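Local atomic coordinates of orotidine 5'-phosphate decarboxylase (Methanocaldococcus jannaschii, PDB entry 4LUI), a protein that probably catalyses the decarboxylation of orotidine 5'-monophosphate to UMP, the last step of de novo UMP synthesis, and works as a homodimer. Residues L97-G107 / V120-V131; G107-Q118 / L150-V159. All blocks are in the same frame, centred on the assembly; numbering follows the deposited sequence. Where two conformers were deposited one is given.

Interaction 1: residues L97-G107 / V120-V131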
loop_
_atom_site.group_PDB
_atom_site.type_symbol
_atom_site.label_atom_id
_atom_site.label_comp_id
_atom_site.label_asym_id
_atom_site.label_seq_id
_atom_site.Cartn_x
_atom_site.Cartn_y
_atom_site.Cartn_z
ATOM N N LEU B 97 6.972 11.216 4.302
ATOM C CA LEU B 97 7.520 12.447 3.747
ATOM C C LEU B 97 8.496 13.156 4.684
ATOM O O LEU B 97 9.041 14.210 4.336
ATOM C CB LEU B 97 6.390 13.390 3.312
ATOM C CG LEU B 97 5.532 12.845 2.164
ATOM C CD1 LEU B 97 4.366 13.806 1.883
ATOM C CD2 LEU B 97 6.369 12.610 0.907
ATOM N N LYS B 98 8.744 12.573 5.855
ATOM C CA LYS B 98 9.801 13.074 6.721
ATOM C C LYS B 98 11.142 13.046 5.984
ATOM O O LYS B 98 11.919 13.998 6.071
ATOM C CB LYS B 98 9.879 12.246 8.001
ATOM C CG LYS B 98 10.922 12.732 8.994
ATOM C CD LYS B 98 10.773 12.029 10.338
ATOM C CE LYS B 98 11.800 12.538 11.336
ATOM N NZ LYS B 98 11.755 14.024 11.436
ATOM N N TYR B 99 11.393 11.959 5.248
ATOM C CA TYR B 99 12.642 11.803 4.503
ATOM C C TYR B 99 12.471 11.734 2.986
ATOM O O TYR B 99 13.366 12.154 2.244
ATOM C CB TYR B 99 13.434 10.592 5.002
ATOM C CG TYR B 99 13.732 10.659 6.480
ATOM C CD1 TYR B 99 14.503 11.687 6.999
ATOM C CD2 TYR B 99 13.230 9.705 7.357
ATOM C CE1 TYR B 99 14.770 11.768 8.352
ATOM C CE2 TYR B 99 13.497 9.775 8.718
ATOM C CZ TYR B 99 14.267 10.810 9.207
ATOM O OH TYR B 99 14.543 10.898 10.559
ATOM N N ALA B 100 11.345 11.199 2.519
ATOM C CA ALA B 100 11.091 11.157 1.081
ATOM C C ALA B 100 10.650 12.524 0.561
ATOM O O ALA B 100 10.162 13.365 1.314
ATOM C CB ALA B 100 10.035 10.129 0.754
ATOM N N ASP B 101 10.808 12.721 -0.740
ATOM C CA ASP B 101 10.433 13.972 -1.377
ATOM C C ASP B 101 9.067 13.894 -2.028
ATOM O O ASP B 101 8.498 14.915 -2.388
ATOM C CB ASP B 101 11.478 14.343 -2.421
ATOM C CG ASP B 101 12.834 14.528 -1.805
ATOM O OD1 ASP B 101 12.956 15.435 -0.949
ATOM O OD2 ASP B 101 13.762 13.767 -2.152
ATOM N N GLY B 102 8.556 12.683 -2.181
ATOM C CA GLY B 102 7.260 12.485 -2.796
ATOM C C GLY B 102 6.729 11.120 -2.423
ATOM O O GLY B 102 7.478 10.244 -1.988
ATOM N N ILE B 103 5.422 10.955 -2.574
ATOM C CA ILE B 103 4.776 9.703 -2.223
ATOM C C ILE B 103 3.727 9.349 -3.278
ATOM O O ILE B 103 3.033 10.236 -3.804
ATOM C CB ILE B 103 4.172 9.797 -0.793
ATOM C CG1 ILE B 103 3.638 8.444 -0.322
ATOM C CG2 ILE B 103 3.104 10.894 -0.703
ATOM C CD1 ILE B 103 3.144 8.499 1.128
ATOM N N ILE B 104 3.639 8.058 -3.606
ATOM C CA ILE B 104 2.695 7.575 -4.606
ATOM C C ILE B 104 1.457 7.007 -3.915
ATOM O O ILE B 104 1.569 6.180 -2.999
ATOM C CB ILE B 104 3.353 6.526 -5.539
ATOM C CG1 ILE B 104 4.425 7.211 -6.397
ATOM C CG2 ILE B 104 2.303 5.853 -6.417
ATOM C CD1 ILE B 104 5.337 6.248 -7.143
ATOM N N VAL B 105 0.289 7.486 -4.347
ATOM C CA VAL B 105 -0.994 7.097 -3.767
ATOM C C VAL B 105 -1.939 6.520 -4.828
ATOM O O VAL B 105 -1.822 6.830 -6.018
ATOM C CB VAL B 105 -1.679 8.295 -3.076
ATOM C CG1 VAL B 105 -0.685 8.985 -2.130
ATOM C CG2 VAL B 105 -2.196 9.301 -4.103
ATOM N N HIS B 106 -2.856 5.658 -4.399
ATOM C CA HIS B 106 -3.950 5.230 -5.272
ATOM C C HIS B 106 -5.050 6.267 -5.267
ATOM O O HIS B 106 -5.346 6.861 -4.231
ATOM C CB HIS B 106 -4.537 3.883 -4.818
ATOM C CG HIS B 106 -3.830 2.691 -5.391
ATOM N ND1 HIS B 106 -3.856 2.386 -6.734
ATOM C CD2 HIS B 106 -3.094 1.721 -4.798
ATOM C CE1 HIS B 106 -3.167 1.277 -6.948
ATOM N NE2 HIS B 106 -2.678 0.865 -5.792
ATOM N N GLY B 107 -5.638 6.507 -6.431
ATOM C CA GLY B 107 -6.823 7.338 -6.511
ATOM C C GLY B 107 -8.101 6.535 -6.311
ATOM O O GLY B 107 -9.163 7.121 -6.050
ATOM N N VAL B 120 -0.756 17.022 3.769
ATOM C CA VAL B 120 0.521 16.833 4.448
ATOM C C VAL B 120 1.659 17.306 3.554
ATOM O O VAL B 120 2.551 18.048 3.999
ATOM C CB VAL B 120 0.751 15.344 4.804
ATOM C CG1 VAL B 120 2.195 15.094 5.295
ATOM C CG2 VAL B 120 -0.261 14.892 5.831
ATOM N N ALA B 121 1.621 16.875 2.297
ATOM C CA ALA B 121 2.691 17.177 1.340
ATOM C C ALA B 121 2.836 18.675 1.095
ATOM O O ALA B 121 3.955 19.185 0.973
ATOM C CB ALA B 121 2.452 16.455 0.033
ATOM N N LYS B 122 1.708 19.380 1.028
ATOM C CA LYS B 122 1.725 20.814 0.750
ATOM C C LYS B 122 2.482 21.599 1.812
ATOM O O LYS B 122 3.256 22.510 1.502
ATOM C CB LYS B 122 0.293 21.349 0.645
ATOM C CG LYS B 122 -0.401 21.005 -0.660
ATOM C CD LYS B 122 -1.768 21.674 -0.748
ATOM C CE LYS B 122 -2.469 21.335 -2.057
ATOM N NZ LYS B 122 -3.846 21.918 -2.099
ATOM N N LYS B 123 2.263 21.241 3.070
ATOM C CA LYS B 123 2.939 21.918 4.160
ATOM C C LYS B 123 4.448 21.696 4.112
ATOM O O LYS B 123 5.210 22.519 4.615
ATOM C CB LYS B 123 2.362 21.484 5.508
ATOM C CG LYS B 123 0.914 21.895 5.690
ATOM C CD LYS B 123 0.407 21.565 7.078
ATOM C CE LYS B 123 -1.059 21.946 7.219
ATOM N NZ LYS B 123 -1.309 23.378 6.875
ATOM N N LEU B 124 4.866 20.595 3.491
ATOM C CA LEU B 124 6.279 20.233 3.431
ATOM C C LEU B 124 6.937 20.603 2.102
ATOM O O LEU B 124 8.142 20.369 1.912
ATOM C CB LEU B 124 6.441 18.735 3.677
ATOM C CG LEU B 124 5.903 18.214 5.009
ATOM C CD1 LEU B 124 5.935 16.693 5.036
ATOM C CD2 LEU B 124 6.694 18.791 6.172
ATOM N N ASN B 125 6.151 21.191 1.200
ATOM C CA ASN B 125 6.583 21.445 -0.176
ATOM C C ASN B 125 7.085 20.163 -0.832
ATOM O O ASN B 125 8.140 20.138 -1.475
ATOM C CB ASN B 125 7.659 22.537 -0.229
ATOM C CG ASN B 125 7.939 23.008 -1.642
ATOM O OD1 ASN B 125 7.075 22.917 -2.515
ATOM N ND2 ASN B 125 9.152 23.512 -1.880
ATOM N N LYS B 126 6.317 19.093 -0.664
ATOM C CA LYS B 126 6.671 17.810 -1.246
ATOM C C LYS B 126 5.547 17.316 -2.151
ATOM O O LYS B 126 4.488 17.955 -2.229
ATOM C CB LYS B 126 7.070 16.814 -0.149
ATOM C CG LYS B 126 8.424 17.199 0.472
ATOM C CD LYS B 126 8.856 16.289 1.592
ATOM C CE LYS B 126 10.306 16.588 1.955
ATOM N NZ LYS B 126 10.829 15.663 2.988
ATOM N N LYS B 127 5.796 16.221 -2.862
ATOM C CA LYS B 127 4.936 15.793 -3.961
ATOM C C LYS B 127 3.991 14.636 -3.637
ATOM O O LYS B 127 4.338 13.696 -2.903
ATOM C CB LYS B 127 5.777 15.392 -5.173
ATOM C CG LYS B 127 6.595 16.508 -5.784
ATOM C CD LYS B 127 7.385 15.969 -6.967
ATOM C CE LYS B 127 8.251 17.048 -7.591
ATOM N NZ LYS B 127 9.074 16.450 -8.676
ATOM N N VAL B 128 2.808 14.707 -4.232
ATOM C CA VAL B 128 1.867 13.584 -4.250
ATOM C C VAL B 128 1.653 13.133 -5.699
ATOM O O VAL B 128 1.412 13.944 -6.587
ATOM C CB VAL B 128 0.531 13.992 -3.638
ATOM C CG1 VAL B 128 -0.472 12.823 -3.666
ATOM C CG2 VAL B 128 0.745 14.484 -2.236
ATOM N N ILE B 129 1.760 11.832 -5.925
ATOM C CA ILE B 129 1.731 11.272 -7.259
ATOM C C ILE B 129 0.633 10.212 -7.258
ATOM O O ILE B 129 0.618 9.345 -6.393
ATOM C CB ILE B 129 3.091 10.617 -7.569
ATOM C CG1 ILE B 129 4.203 11.684 -7.595
ATOM C CG2 ILE B 129 3.038 9.823 -8.858
ATOM C CD1 ILE B 129 5.601 11.131 -7.348
ATOM N N MET B 130 -0.303 10.289 -8.194
ATOM C CA MET B 130 -1.426 9.346 -8.183
ATOM C C MET B 130 -1.270 8.246 -9.227
ATOM O O MET B 130 -0.997 8.531 -10.398
ATOM C CB MET B 130 -2.750 10.081 -8.446
ATOM C CG MET B 130 -3.957 9.133 -8.418
ATOM S SD MET B 130 -5.475 9.898 -9.026
ATOM C CE MET B 130 -5.545 11.300 -7.929
ATOM N N VAL B 131 -1.471 6.995 -8.814
ATOM C CA VAL B 131 -1.580 5.911 -9.780
ATOM C C VAL B 131 -2.925 6.018 -10.476
ATOM O O VAL B 131 -3.967 5.916 -9.827
ATOM C CB VAL B 131 -1.561 4.543 -9.094
ATOM C CG1 VAL B 131 -1.704 3.439 -10.142
ATOM C CG2 VAL B 131 -0.283 4.354 -8.320
HETATM O O HOH W 1 13.422 14.902 1.656
HETATM O O HOH W 2 -5.538 4.239 -8.188
#
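Lys126 reaches along the loop after Leu97 and binds two backbone carbonyls, those of Leu97 and Ala100. Its CB lies 3.3 Å from Asp101 O, and CG runs on past the same carbonyl. CD and CE run alongside both Leu97 O and Ala100 O, CD 3.2 Å from Ala100 O. At the tip, NZ donates to Leu97 O at 2.7 Å and to Ala100 O at 2.9 Å. The second bond comes from above the carbonyl plane, 37° out of it. With chi1 at -70° and every later torsion near 180°, the chain is straight enough to carry NZ that far. Water 1 accepts a third bond from NZ and donates to Tyr99 O and Asp101 OD1. Asp101 itself stays beyond salt-bridge range of Lys126; its OD2 pairs with Lys69 and Val76 N.

Beside the lysine, Leu97 packs on the end of helix 111-124. Its CB meets Leu124 CD1, and its CD1 sits 3.8 Å from Ala121 CB.

Strands 102-106 and 127-131 run parallel, joined by five backbone hydrogen bonds, the first from Lys127 N to Asp101 O and the last from Val131 N to Val105 O. On one face Ile104 CG2 meets Val131 CG2 at 3.5 Å, the side chains crossing at about a right angle. On the other, Val105 CG2 lies 3.9 Å from Val128 CG1. Water 2 bridges His106 ND1, Gly107 N and Val131 O. His106 NE2 bonds Ala83 O of the second subunit. The two strands are neighbours in the TIM barrel, joined by helix 111-124 in a beta-alpha-beta unit, with His106 beside the predicted proton donor Lys81.

Interaction 2: residues G107-Q118 / L150-V159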
loop_
_atom_site.group_PDB
_atom_site.type_symbol
_atom_site.label_atom_id
_atom_site.label_comp_id
_atom_site.label_asym_id
_atom_site.label_seq_id
_atom_site.Cartn_x
_atom_site.Cartn_y
_atom_site.Cartn_z
ATOM N N GLY B 107 -5.638 6.507 -6.431
ATOM C CA GLY B 107 -6.823 7.338 -6.511
ATOM C C GLY B 107 -8.101 6.535 -6.311
ATOM O O GLY B 107 -9.163 7.121 -6.050
ATOM N N PHE B 108 -8.028 5.204 -6.442
ATOM C CA PHE B 108 -9.270 4.413 -6.407
ATOM C C PHE B 108 -10.020 4.476 -5.079
ATOM O O PHE B 108 -11.229 4.247 -5.040
ATOM C CB PHE B 108 -9.108 2.965 -6.949
ATOM C CG PHE B 108 -8.444 1.992 -6.004
ATOM C CD1 PHE B 108 -7.132 1.595 -6.210
ATOM C CD2 PHE B 108 -9.151 1.410 -4.955
ATOM C CE1 PHE B 108 -6.524 0.645 -5.357
ATOM C CE2 PHE B 108 -8.538 0.487 -4.099
ATOM C CZ PHE B 108 -7.223 0.119 -4.304
ATOM N N VAL B 109 -9.316 4.831 -4.007
ATOM C CA VAL B 109 -9.943 4.937 -2.695
ATOM C C VAL B 109 -10.676 6.270 -2.495
ATOM O O VAL B 109 -11.329 6.481 -1.476
ATOM C CB VAL B 109 -8.955 4.614 -1.531
ATOM C CG1 VAL B 109 -8.440 3.188 -1.660
ATOM C CG2 VAL B 109 -7.779 5.562 -1.539
ATOM N N GLY B 110 -10.592 7.161 -3.482
ATOM C CA GLY B 110 -11.446 8.339 -3.480
ATOM C C GLY B 110 -10.713 9.638 -3.227
ATOM O O GLY B 110 -9.556 9.652 -2.811
ATOM N N GLU B 111 -11.413 10.739 -3.459
ATOM C CA GLU B 111 -10.819 12.066 -3.350
ATOM C C GLU B 111 -10.300 12.415 -1.970
ATOM O O GLU B 111 -9.234 13.003 -1.844
ATOM C CB GLU B 111 -11.853 13.130 -3.719
ATOM C CG GLU B 111 -11.952 13.420 -5.183
ATOM C CD GLU B 111 -12.818 14.631 -5.456
ATOM O OE1 GLU B 111 -12.896 15.519 -4.586
ATOM O OE2 GLU B 111 -13.413 14.688 -6.542
ATOM N N ASP B 112 -11.086 12.117 -0.943
ATOM C CA ASP B 112 -10.718 12.536 0.404
ATOM C C ASP B 112 -9.421 11.875 0.852
ATOM O O ASP B 112 -8.592 12.503 1.505
ATOM C CB ASP B 112 -11.860 12.337 1.424
ATOM C CG ASP B 112 -12.368 10.907 1.497
ATOM O OD1 ASP B 112 -11.949 10.054 0.684
ATOM O OD2 ASP B 112 -13.212 10.648 2.381
ATOM N N SER B 113 -9.238 10.614 0.479
ATOM C CA SER B 113 -8.016 9.903 0.847
ATOM C C SER B 113 -6.796 10.522 0.171
ATOM O O SER B 113 -5.732 10.640 0.775
ATOM C CB SER B 113 -8.134 8.429 0.495
ATOM O OG SER B 113 -9.104 7.824 1.318
ATOM N N VAL B 114 -6.955 10.923 -1.085
ATOM C CA VAL B 114 -5.861 11.570 -1.798
ATOM C C VAL B 114 -5.552 12.950 -1.193
ATOM O O VAL B 114 -4.388 13.280 -0.927
ATOM C CB VAL B 114 -6.167 11.691 -3.299
ATOM C CG1 VAL B 114 -5.084 12.498 -3.994
ATOM C CG2 VAL B 114 -6.308 10.302 -3.928
ATOM N N LYS B 115 -6.601 13.728 -0.955
ATOM C CA LYS B 115 -6.480 15.051 -0.332
ATOM C C LYS B 115 -5.746 15.003 1.011
ATOM O O LYS B 115 -4.953 15.888 1.329
ATOM C CB LYS B 115 -7.872 15.665 -0.150
ATOM C CG LYS B 115 -8.472 16.262 -1.416
ATOM C CD LYS B 115 -9.846 16.873 -1.123
ATOM C CE LYS B 115 -10.325 17.807 -2.229
ATOM N NZ LYS B 115 -9.448 19.009 -2.359
ATOM N N ALA B 116 -6.010 13.963 1.798
ATOM C CA ALA B 116 -5.343 13.804 3.090
ATOM C C ALA B 116 -3.827 13.756 2.933
ATOM O O ALA B 116 -3.091 14.367 3.711
ATOM C CB ALA B 116 -5.854 12.557 3.807
ATOM N N VAL B 117 -3.362 13.030 1.923
ATOM C CA VAL B 117 -1.932 12.981 1.630
ATOM C C VAL B 117 -1.436 14.334 1.105
ATOM O O VAL B 117 -0.399 14.830 1.546
ATOM C CB VAL B 117 -1.617 11.888 0.622
ATOM C CG1 VAL B 117 -0.132 11.849 0.333
ATOM C CG2 VAL B 117 -2.071 10.545 1.181
ATOM N N GLN B 118 -2.194 14.939 0.188
ATOM C CA GLN B 118 -1.842 16.250 -0.354
ATOM C C GLN B 118 -1.684 17.318 0.718
ATOM O O GLN B 118 -0.760 18.132 0.665
ATOM C CB GLN B 118 -2.904 16.707 -1.351
ATOM C CG GLN B 118 -2.889 15.959 -2.657
ATOM C CD GLN B 118 -3.876 16.565 -3.621
ATOM O OE1 GLN B 118 -5.085 16.422 -3.449
ATOM N NE2 GLN B 118 -3.370 17.294 -4.613
ATOM N N LEU B 150 -9.798 8.349 -13.298
ATOM C CA LEU B 150 -8.695 8.594 -12.379
ATOM C C LEU B 150 -7.792 9.726 -12.849
ATOM O O LEU B 150 -7.365 10.551 -12.044
ATOM C CB LEU B 150 -7.883 7.317 -12.123
ATOM C CG LEU B 150 -8.567 6.274 -11.233
ATOM C CD1 LEU B 150 -7.710 5.027 -11.152
ATOM C CD2 LEU B 150 -8.812 6.831 -9.830
ATOM N N SER B 151 -7.504 9.777 -14.145
ATOM C CA SER B 151 -6.690 10.871 -14.664
ATOM C C SER B 151 -7.444 12.203 -14.568
ATOM O O SER B 151 -6.836 13.249 -14.334
ATOM C CB SER B 151 -6.229 10.594 -16.098
ATOM O OG SER B 151 -7.326 10.327 -16.949
ATOM N N GLU B 152 -8.766 12.165 -14.730
ATOM C CA GLU B 152 -9.571 13.366 -14.531
ATOM C C GLU B 152 -9.510 13.804 -13.068
ATOM O O GLU B 152 -9.465 15.006 -12.785
ATOM C CB GLU B 152 -11.032 13.152 -14.960
ATOM C CG GLU B 152 -11.213 12.927 -16.451
ATOM C CD GLU B 152 -12.525 12.241 -16.797
ATOM O OE1 GLU B 152 -13.446 12.238 -15.950
ATOM O OE2 GLU B 152 -12.622 11.698 -17.921
ATOM N N MET B 153 -9.501 12.851 -12.142
ATOM C CA MET B 153 -9.438 13.228 -10.736
ATOM C C MET B 153 -8.056 13.772 -10.373
ATOM O O MET B 153 -7.941 14.695 -9.564
ATOM C CB MET B 153 -9.823 12.065 -9.826
ATOM C CG MET B 153 -10.002 12.486 -8.389
ATOM S SD MET B 153 -10.501 11.120 -7.338
ATOM C CE MET B 153 -9.377 9.847 -7.888
ATOM N N ALA B 154 -7.016 13.210 -10.979
ATOM C CA ALA B 154 -5.659 13.717 -10.776
ATOM C C ALA B 154 -5.575 15.187 -11.213
ATOM O O ALA B 154 -4.988 16.024 -10.521
ATOM C CB ALA B 154 -4.662 12.880 -11.552
ATOM N N LYS B 155 -6.195 15.499 -12.348
ATOM C CA LYS B 155 -6.221 16.877 -12.838
ATOM C C LYS B 155 -7.008 17.799 -11.903
ATOM O O LYS B 155 -6.561 18.908 -11.593
ATOM C CB LYS B 155 -6.800 16.938 -14.254
ATOM C CG LYS B 155 -6.977 18.359 -14.789
ATOM C CD LYS B 155 -7.257 18.367 -16.288
ATOM C CE LYS B 155 -8.523 17.611 -16.629
ATOM N NZ LYS B 155 -8.696 17.415 -18.107
ATOM N N LYS B 156 -8.175 17.333 -11.458
ATOM C CA LYS B 156 -9.037 18.114 -10.565
ATOM C C LYS B 156 -8.332 18.454 -9.255
ATOM O O LYS B 156 -8.359 19.608 -8.802
ATOM C CB LYS B 156 -10.326 17.341 -10.269
ATOM C CG LYS B 156 -11.246 18.026 -9.276
ATOM C CD LYS B 156 -12.419 17.131 -8.904
ATOM C CE LYS B 156 -13.306 17.810 -7.867
ATOM N NZ LYS B 156 -14.460 16.963 -7.454
ATOM N N LEU B 157 -7.694 17.451 -8.656
ATOM C CA LEU B 157 -7.021 17.627 -7.371
ATOM C C LEU B 157 -5.652 18.297 -7.484
ATOM O O LEU B 157 -5.062 18.672 -6.473
ATOM C CB LEU B 157 -6.863 16.279 -6.663
ATOM C CG LEU B 157 -8.164 15.550 -6.318
ATOM C CD1 LEU B 157 -7.858 14.201 -5.659
ATOM C CD2 LEU B 157 -9.050 16.410 -5.420
ATOM N N LYS B 158 -5.158 18.458 -8.709
ATOM C CA LYS B 158 -3.865 19.091 -8.937
ATOM C C LYS B 158 -2.740 18.347 -8.215
ATOM O O LYS B 158 -1.918 18.958 -7.528
ATOM C CB LYS B 158 -3.872 20.565 -8.499
ATOM C CG LYS B 158 -4.864 21.469 -9.216
ATOM C CD LYS B 158 -4.774 22.880 -8.638
ATOM C CE LYS B 158 -5.936 23.769 -9.070
ATOM N NZ LYS B 158 -5.916 24.034 -10.525
ATOM N N VAL B 159 -2.704 17.028 -8.353
ATOM C CA VAL B 159 -1.565 16.287 -7.836
ATOM C C VAL B 159 -0.330 16.656 -8.664
ATOM O O VAL B 159 -0.437 17.285 -9.723
ATOM C CB VAL B 159 -1.813 14.763 -7.845
ATOM C CG1 VAL B 159 -2.966 14.400 -6.907
ATOM C CG2 VAL B 159 -2.114 14.281 -9.247
#
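Leu157 projects from helix 147-157 as a knob into a hole formed by Glu111, Val114, Lys115 and Gln118 of helix 111-124. Its two methyl branches part company. CD1 turns to Val114 CG1, 3.7 Å away, and the two side chains meet at a slant. CD2 lies against the aliphatic chain of Lys115, 3.7 Å from CE, and here the side chains cross at about a right angle. Lys115 is straight as far as CE and bends only at its last torsion.

Gln118 also crosses Leu157 at about a right angle. Its NE2 donates to Leu157 O at 2.9 Å, with an almost straight N-H...O angle of 177°. The carbonyl oxygen lies in the amide plane of Gln118, but NE2 sits 48° above the carbonyl plane. Val159 CG1 packs 3.7 Å from the same NE2.

Glu111 is extended beyond CG, and two residues meet it at different points. In the Met153 conformer described, its CG touches Met153 SD at 3.5 Å. Its carboxylate receives Lys156 NZ on the syn lone pair of OE2, at 2.7 Å, in a salt bridge. Lys156 is fully extended, with CG opposite its own backbone N (chi1 176°), and comes in nearly perpendicular to Glu111.

Before helix 111-124, Leu150 CD2 packs 3.6 Å from Gly107 C. The CB of Phe108 points away from helix 147-157, and its ring stacks on Phe108 of the second subunit.

The chemistry is mixed. Two polar links flank the apolar knob. The Gln118 bond satisfies a buried amide N-H. The Glu111-Lys156 ion pair lies on the more solvent-exposed side, where water probably weakens it.

How the interactions relate
Interactions 1 and 2 have centres 12 Å apart, on the same side of the chain's centre. Their segments alternate along the chain and share Gly107, where strand 102-106 leads into the turn before helix 111-124. Both use this helix: interaction 1 takes its last turn, interaction 2 its earlier part. Strand 127-131 is followed in the chain by helix 147-157. Interaction 1 lies largely in the parallel sheet, and interaction 2 in the helical layer around it. The two contacts touch where Val117 packs on Ile103 and where Val159, just after helix 147-157, meets the backbone of Val128. Both contacts also reach the second subunit, so this sector of the barrel borders the dimer interface.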